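Local coordinates for PbSGBP-B lipoprotein (Prevotella bryantii B14, PDB 6D2Y) that probably binds polysaccharides at the cell surface as a lipoprotein encoded in a polysaccharide utilization locus, and carries a bound magnesium ion, at residues Asn271-Ala284 with Asp420-Ala432. Sequence-based numbering, arbitrary orientation.
Sequences NGKWNDEFSFEYWA and DFSSLNIFLIKGA
The ring of F427 turns its edge, CE2 and CZ, against one face of the W274 indole in a T-shaped pair with planes at 83°. A broad, flat phenyl suits this place because both its faces and its edge are used: S279 CB lies over one face of the F427 ring, 4.0 Å from its centroid, as a CH-pi contact, while I429 CG2 lies over the rim of the opposite face. With CG1 anti to the backbone N (chi1 -178°), I429 reaches along the loop and sets CD1 3.5 Å from W274 CE3. On the other side of the sheet F280, I426, F278 and L428 are apolar because they pack on strand 258-261; F278 CB and L428 CB meet at 3.6 Å.

Between these two layers run the backbones, antiparallel: F280 exchanges two hydrogen bonds with I426, and Y282 two with L424. L428 N extends the series to F278 O, and beyond the strands K430 N donates to a lone pair of G272 O. Glycine suits that turn, since its phi is positive and a CB there would collide with K430 CB. Water 1 lies in hydrogen-bonding reach of K273 O and L428 O and accepts a weak bond from N275 N where the chains part.

Toward the polar edge, N425 turns its amide nearly coplanar with the W283 indole, and W283 NE1 reaches a lone pair of N425 OD1 at 2.9 Å. This buried asparagine thus satisfies a buried N-H. S423 OG, a short hydroxyl, accepts from A284 N at 3.0 Å where the strand pairing ends. E281 OE2 accepts from S279 OG at 2.8 Å and also binds H243, tying the strand to a neighbouring loop. The pairing joins 279-282, the outermost strand of a four-stranded antiparallel sheet, to 423-428; E281 and W283 also bond through their backbones to S240. The arrangement is characteristic of the beta-sandwich of this glycan-binding domain.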
loop_
_atom_site.group_PDB
_atom_site.type_symbol
_atom_site.label_atom_id
_atom_site.label_comp_id
_atom_site.label_asym_id
_atom_site.label_seq_id
_atom_site.Cartn_x
_atom_site.Cartn_y
_atom_site.Cartn_z
ATOM N N ASN A 271 -12.445 18.168 19.079
ATOM C CA ASN A 271 -13.540 18.014 18.131
ATOM C C ASN A 271 -13.141 18.372 16.701
ATOM O O ASN A 271 -14.010 18.411 15.824
ATOM C CB ASN A 271 -14.740 18.860 18.568
ATOM C CG ASN A 271 -14.499 20.350 18.404
ATOM O OD1 ASN A 271 -13.359 20.815 18.414
ATOM N ND2 ASN A 271 -15.579 21.109 18.253
ATOM N N GLY A 272 -11.860 18.637 16.454
ATOM C CA GLY A 272 -11.393 18.929 15.105
ATOM C C GLY A 272 -11.969 20.192 14.505
ATOM O O GLY A 272 -12.239 20.237 13.298
ATOM N N LYS A 273 -12.157 21.227 15.324
ATOM C CA LYS A 273 -12.798 22.451 14.863
ATOM C C LYS A 273 -11.982 23.109 13.757
ATOM O O LYS A 273 -10.758 22.962 13.685
ATOM C CB LYS A 273 -12.990 23.419 16.035
ATOM C CG LYS A 273 -13.778 24.675 15.697
ATOM C CD LYS A 273 -13.696 25.712 16.806
ATOM C CE LYS A 273 -15.078 26.227 17.183
ATOM N NZ LYS A 273 -15.074 26.939 18.491
ATOM N N TRP A 274 -12.685 23.831 12.881
ATOM C CA TRP A 274 -12.052 24.528 11.768
ATOM C C TRP A 274 -10.949 25.452 12.267
ATOM O O TRP A 274 -11.173 26.309 13.126
ATOM C CB TRP A 274 -13.100 25.325 10.987
ATOM C CG TRP A 274 -12.594 25.953 9.708
ATOM C CD1 TRP A 274 -11.547 26.823 9.574
ATOM C CD2 TRP A 274 -13.131 25.773 8.390
ATOM N NE1 TRP A 274 -11.393 27.183 8.259
ATOM C CE2 TRP A 274 -12.353 26.555 7.511
ATOM C CE3 TRP A 274 -14.191 25.026 7.868
ATOM C CZ2 TRP A 274 -12.603 26.610 6.140
ATOM C CZ3 TRP A 274 -14.436 25.080 6.506
ATOM C CH2 TRP A 274 -13.646 25.867 5.659
ATOM N N ASN A 275 -9.755 25.266 11.710
ATOM C CA ASN A 275 -8.590 26.085 12.032
ATOM C C ASN A 275 -7.680 26.048 10.810
ATOM O O ASN A 275 -7.090 25.003 10.508
ATOM C CB ASN A 275 -7.876 25.560 13.279
ATOM C CG ASN A 275 -6.828 26.525 13.811
ATOM O OD1 ASN A 275 -6.381 27.428 13.107
ATOM N ND2 ASN A 275 -6.414 26.320 15.061
ATOM N N ASP A 276 -7.580 27.177 10.098
ATOM C CA ASP A 276 -6.775 27.249 8.880
ATOM C C ASP A 276 -5.280 27.075 9.124
ATOM O O ASP A 276 -4.518 27.009 8.148
ATOM C CB ASP A 276 -7.011 28.581 8.151
ATOM C CG ASP A 276 -8.482 28.884 7.936
ATOM O OD1 ASP A 276 -8.890 30.050 8.097
ATOM O OD2 ASP A 276 -9.232 27.924 7.614
ATOM N N GLU A 277 -4.844 27.004 10.385
ATOM C CA GLU A 277 -3.449 26.695 10.662
ATOM C C GLU A 277 -3.059 25.310 10.164
ATOM O O GLU A 277 -1.867 25.045 9.978
ATOM C CB GLU A 277 -3.163 26.796 12.160
ATOM C CG GLU A 277 -3.099 28.214 12.699
ATOM C CD GLU A 277 -1.781 28.894 12.381
ATOM O OE1 GLU A 277 -0.757 28.186 12.270
ATOM O OE2 GLU A 277 -1.765 30.138 12.255
ATOM N N PHE A 278 -4.029 24.423 9.950
ATOM C CA PHE A 278 -3.778 23.066 9.478
ATOM C C PHE A 278 -4.325 22.848 8.072
ATOM O O PHE A 278 -4.894 21.800 7.764
ATOM C CB PHE A 278 -4.368 22.041 10.441
ATOM C CG PHE A 278 -4.230 22.417 11.891
ATOM C CD1 PHE A 278 -3.013 22.271 12.537
ATOM C CD2 PHE A 278 -5.316 22.885 12.613
ATOM C CE1 PHE A 278 -2.874 22.608 13.873
ATOM C CE2 PHE A 278 -5.186 23.219 13.949
ATOM C CZ PHE A 278 -3.963 23.081 14.581
ATOM N N SER A 279 -4.162 23.840 7.202
ATOM C CA SER A 279 -4.626 23.755 5.822
ATOM C C SER A 279 -3.475 24.080 4.881
ATOM O O SER A 279 -2.904 25.173 4.949
ATOM C CB SER A 279 -5.800 24.708 5.575
ATOM O OG SER A 279 -6.159 24.722 4.203
ATOM N N PHE A 280 -3.131 23.131 4.017
ATOM C CA PHE A 280 -2.249 23.384 2.886
ATOM C C PHE A 280 -3.101 23.457 1.627
ATOM O O PHE A 280 -3.947 22.586 1.397
ATOM C CB PHE A 280 -1.182 22.298 2.743
ATOM C CG PHE A 280 -0.438 22.353 1.439
ATOM C CD1 PHE A 280 -0.744 21.471 0.415
ATOM C CD2 PHE A 280 0.561 23.291 1.234
ATOM C CE1 PHE A 280 -0.066 21.522 -0.793
ATOM C CE2 PHE A 280 1.246 23.347 0.029
ATOM C CZ PHE A 280 0.931 22.461 -0.985
ATOM N N GLU A 281 -2.888 24.494 0.822
ATOM C CA GLU A 281 -3.721 24.748 -0.345
ATOM C C GLU A 281 -2.843 25.036 -1.552
ATOM O O GLU A 281 -2.074 26.003 -1.547
ATOM C CB GLU A 281 -4.681 25.916 -0.087
ATOM C CG GLU A 281 -5.511 25.779 1.186
ATOM C CD GLU A 281 -5.820 27.116 1.844
ATOM O OE1 GLU A 281 -5.381 28.161 1.318
ATOM O OE2 GLU A 281 -6.508 27.119 2.888
ATOM N N TYR A 282 -2.958 24.200 -2.583
ATOM C CA TYR A 282 -2.394 24.491 -3.898
ATOM C C TYR A 282 -3.546 24.633 -4.883
ATOM O O TYR A 282 -4.179 23.640 -5.257
ATOM C CB TYR A 282 -1.421 23.411 -4.367
ATOM C CG TYR A 282 -0.901 23.690 -5.764
ATOM C CD1 TYR A 282 0.191 24.523 -5.965
ATOM C CD2 TYR A 282 -1.523 23.147 -6.884
ATOM C CE1 TYR A 282 0.658 24.797 -7.236
ATOM C CE2 TYR A 282 -1.062 23.418 -8.159
ATOM C CZ TYR A 282 0.030 24.243 -8.329
ATOM O OH TYR A 282 0.496 24.512 -9.595
ATOM N N TRP A 283 -3.807 25.861 -5.312
ATOM C CA TRP A 283 -4.845 26.149 -6.293
ATOM C C TRP A 283 -4.172 26.517 -7.609
ATOM O O TRP A 283 -3.308 27.399 -7.642
ATOM C CB TRP A 283 -5.762 27.271 -5.805
ATOM C CG TRP A 283 -6.340 27.013 -4.437
ATOM C CD1 TRP A 283 -6.478 25.801 -3.818
ATOM C CD2 TRP A 283 -6.858 27.989 -3.522
ATOM N NE1 TRP A 283 -7.047 25.965 -2.578
ATOM C CE2 TRP A 283 -7.290 27.297 -2.373
ATOM C CE3 TRP A 283 -6.997 29.379 -3.565
ATOM C CZ2 TRP A 283 -7.851 27.950 -1.276
ATOM C CZ3 TRP A 283 -7.554 30.024 -2.477
ATOM C CH2 TRP A 283 -7.974 29.310 -1.347
ATOM N N ALA A 284 -4.551 25.824 -8.681
ATOM C CA ALA A 284 -3.964 26.086 -9.988
ATOM C C ALA A 284 -4.355 27.473 -10.482
ATOM O O ALA A 284 -5.459 27.958 -10.220
ATOM C CB ALA A 284 -4.410 25.026 -10.993
ATOM N N ASP A 420 -10.234 16.757 -12.786
ATOM C CA ASP A 420 -10.580 16.878 -11.375
ATOM C C ASP A 420 -9.364 16.807 -10.461
ATOM O O ASP A 420 -9.518 16.956 -9.243
ATOM C CB ASP A 420 -11.591 15.794 -10.994
ATOM C CG ASP A 420 -12.854 15.852 -11.838
ATOM O OD1 ASP A 420 -12.747 15.749 -13.077
ATOM O OD2 ASP A 420 -13.954 16.005 -11.267
ATOM N N PHE A 421 -8.169 16.588 -11.007
ATOM C CA PHE A 421 -6.943 16.592 -10.217
ATOM C C PHE A 421 -6.096 17.810 -10.558
ATOM O O PHE A 421 -4.899 17.682 -10.831
ATOM C CB PHE A 421 -6.135 15.314 -10.460
ATOM C CG PHE A 421 -6.891 14.048 -10.178
ATOM C CD1 PHE A 421 -7.162 13.659 -8.877
ATOM C CD2 PHE A 421 -7.330 13.245 -11.218
ATOM C CE1 PHE A 421 -7.855 12.493 -8.622
ATOM C CE2 PHE A 421 -8.024 12.080 -10.967
ATOM C CZ PHE A 421 -8.286 11.703 -9.668
ATOM N N SER A 422 -6.707 18.994 -10.563
ATOM C CA SER A 422 -6.002 20.225 -10.909
ATOM C C SER A 422 -5.473 20.966 -9.685
ATOM O O SER A 422 -4.363 21.513 -9.725
ATOM C CB SER A 422 -6.917 21.151 -11.710
ATOM O OG SER A 422 -7.625 20.449 -12.717
ATOM N N SER A 423 -6.252 21.006 -8.604
ATOM C CA SER A 423 -5.844 21.628 -7.354
ATOM C C SER A 423 -5.919 20.608 -6.227
ATOM O O SER A 423 -6.605 19.587 -6.327
ATOM C CB SER A 423 -6.711 22.847 -7.025
ATOM O OG SER A 423 -6.648 23.810 -8.059
ATOM N N LEU A 424 -5.203 20.898 -5.141
ATOM C CA LEU A 424 -5.112 19.978 -4.017
ATOM C C LEU A 424 -5.184 20.744 -2.706
ATOM O O LEU A 424 -4.471 21.735 -2.522
ATOM C CB LEU A 424 -3.813 19.166 -4.068
ATOM C CG LEU A 424 -3.622 18.200 -2.900
ATOM C CD1 LEU A 424 -4.594 17.036 -3.015
ATOM C CD2 LEU A 424 -2.183 17.709 -2.826
ATOM N N ASN A 425 -6.040 20.275 -1.802
ATOM C CA ASN A 425 -6.128 20.785 -0.442
ATOM C C ASN A 425 -5.831 19.658 0.537
ATOM O O ASN A 425 -6.292 18.527 0.354
ATOM C CB ASN A 425 -7.514 21.366 -0.149
ATOM C CG ASN A 425 -7.601 22.845 -0.447
ATOM O OD1 ASN A 425 -6.833 23.373 -1.250
ATOM N ND2 ASN A 425 -8.541 23.525 0.200
ATOM N N ILE A 426 -5.049 19.970 1.566
ATOM C CA ILE A 426 -4.817 19.071 2.692
ATOM C C ILE A 426 -5.244 19.824 3.942
ATOM O O ILE A 426 -4.609 20.815 4.324
ATOM C CB ILE A 426 -3.354 18.616 2.787
ATOM C CG1 ILE A 426 -2.889 18.032 1.450
ATOM C CG2 ILE A 426 -3.186 17.610 3.918
ATOM C CD1 ILE A 426 -1.712 17.093 1.558
ATOM N N PHE A 427 -6.319 19.362 4.576
ATOM C CA PHE A 427 -6.947 20.071 5.684
ATOM C C PHE A 427 -7.209 19.093 6.819
ATOM O O PHE A 427 -7.940 18.112 6.643
ATOM C CB PHE A 427 -8.250 20.739 5.231
ATOM C CG PHE A 427 -8.713 21.855 6.127
ATOM C CD1 PHE A 427 -7.970 22.237 7.231
ATOM C CD2 PHE A 427 -9.899 22.521 5.865
ATOM C CE1 PHE A 427 -8.400 23.261 8.055
ATOM C CE2 PHE A 427 -10.334 23.545 6.685
ATOM C CZ PHE A 427 -9.583 23.915 7.781
ATOM N N LEU A 428 -6.614 19.365 7.978
ATOM C CA LEU A 428 -6.874 18.606 9.198
ATOM C C LEU A 428 -8.118 19.188 9.853
ATOM O O LEU A 428 -8.053 20.219 10.525
ATOM C CB LEU A 428 -5.680 18.683 10.142
ATOM C CG LEU A 428 -4.553 17.656 10.075
ATOM C CD1 LEU A 428 -4.111 17.386 8.648
ATOM C CD2 LEU A 428 -3.392 18.173 10.903
ATOM N N ILE A 429 -9.260 18.534 9.663
ATOM C CA ILE A 429 -10.519 19.076 10.158
ATOM C C ILE A 429 -11.541 17.950 10.229
ATOM O O ILE A 429 -11.561 17.054 9.381
ATOM C CB ILE A 429 -11.012 20.241 9.266
ATOM C CG1 ILE A 429 -12.305 20.843 9.822
ATOM C CG2 ILE A 429 -11.205 19.777 7.831
ATOM C CD1 ILE A 429 -12.798 22.031 9.041
ATOM N N LYS A 430 -12.380 18.000 11.259
ATOM C CA LYS A 430 -13.561 17.155 11.362
ATOM C C LYS A 430 -14.760 17.970 10.890
ATOM O O LYS A 430 -15.147 18.948 11.535
ATOM C CB LYS A 430 -13.762 16.655 12.791
ATOM C CG LYS A 430 -15.071 15.916 12.997
ATOM C CD LYS A 430 -15.605 16.107 14.406
ATOM C CE LYS A 430 -16.774 15.179 14.676
ATOM N NZ LYS A 430 -16.773 14.644 16.064
ATOM N N GLY A 431 -15.337 17.572 9.757
ATOM C CA GLY A 431 -16.473 18.286 9.221
ATOM C C GLY A 431 -17.787 17.844 9.832
ATOM O O GLY A 431 -17.926 16.737 10.352
ATOM N N ALA A 432 -18.772 18.740 9.762
ATOM C CA ALA A 432 -20.091 18.470 10.330
ATOM C C ALA A 432 -21.130 19.153 9.445
ATOM O O ALA A 432 -21.355 20.361 9.564
ATOM C CB ALA A 432 -20.181 18.952 11.772
HETATM O O HOH W 1 -9.209 22.611 11.545
#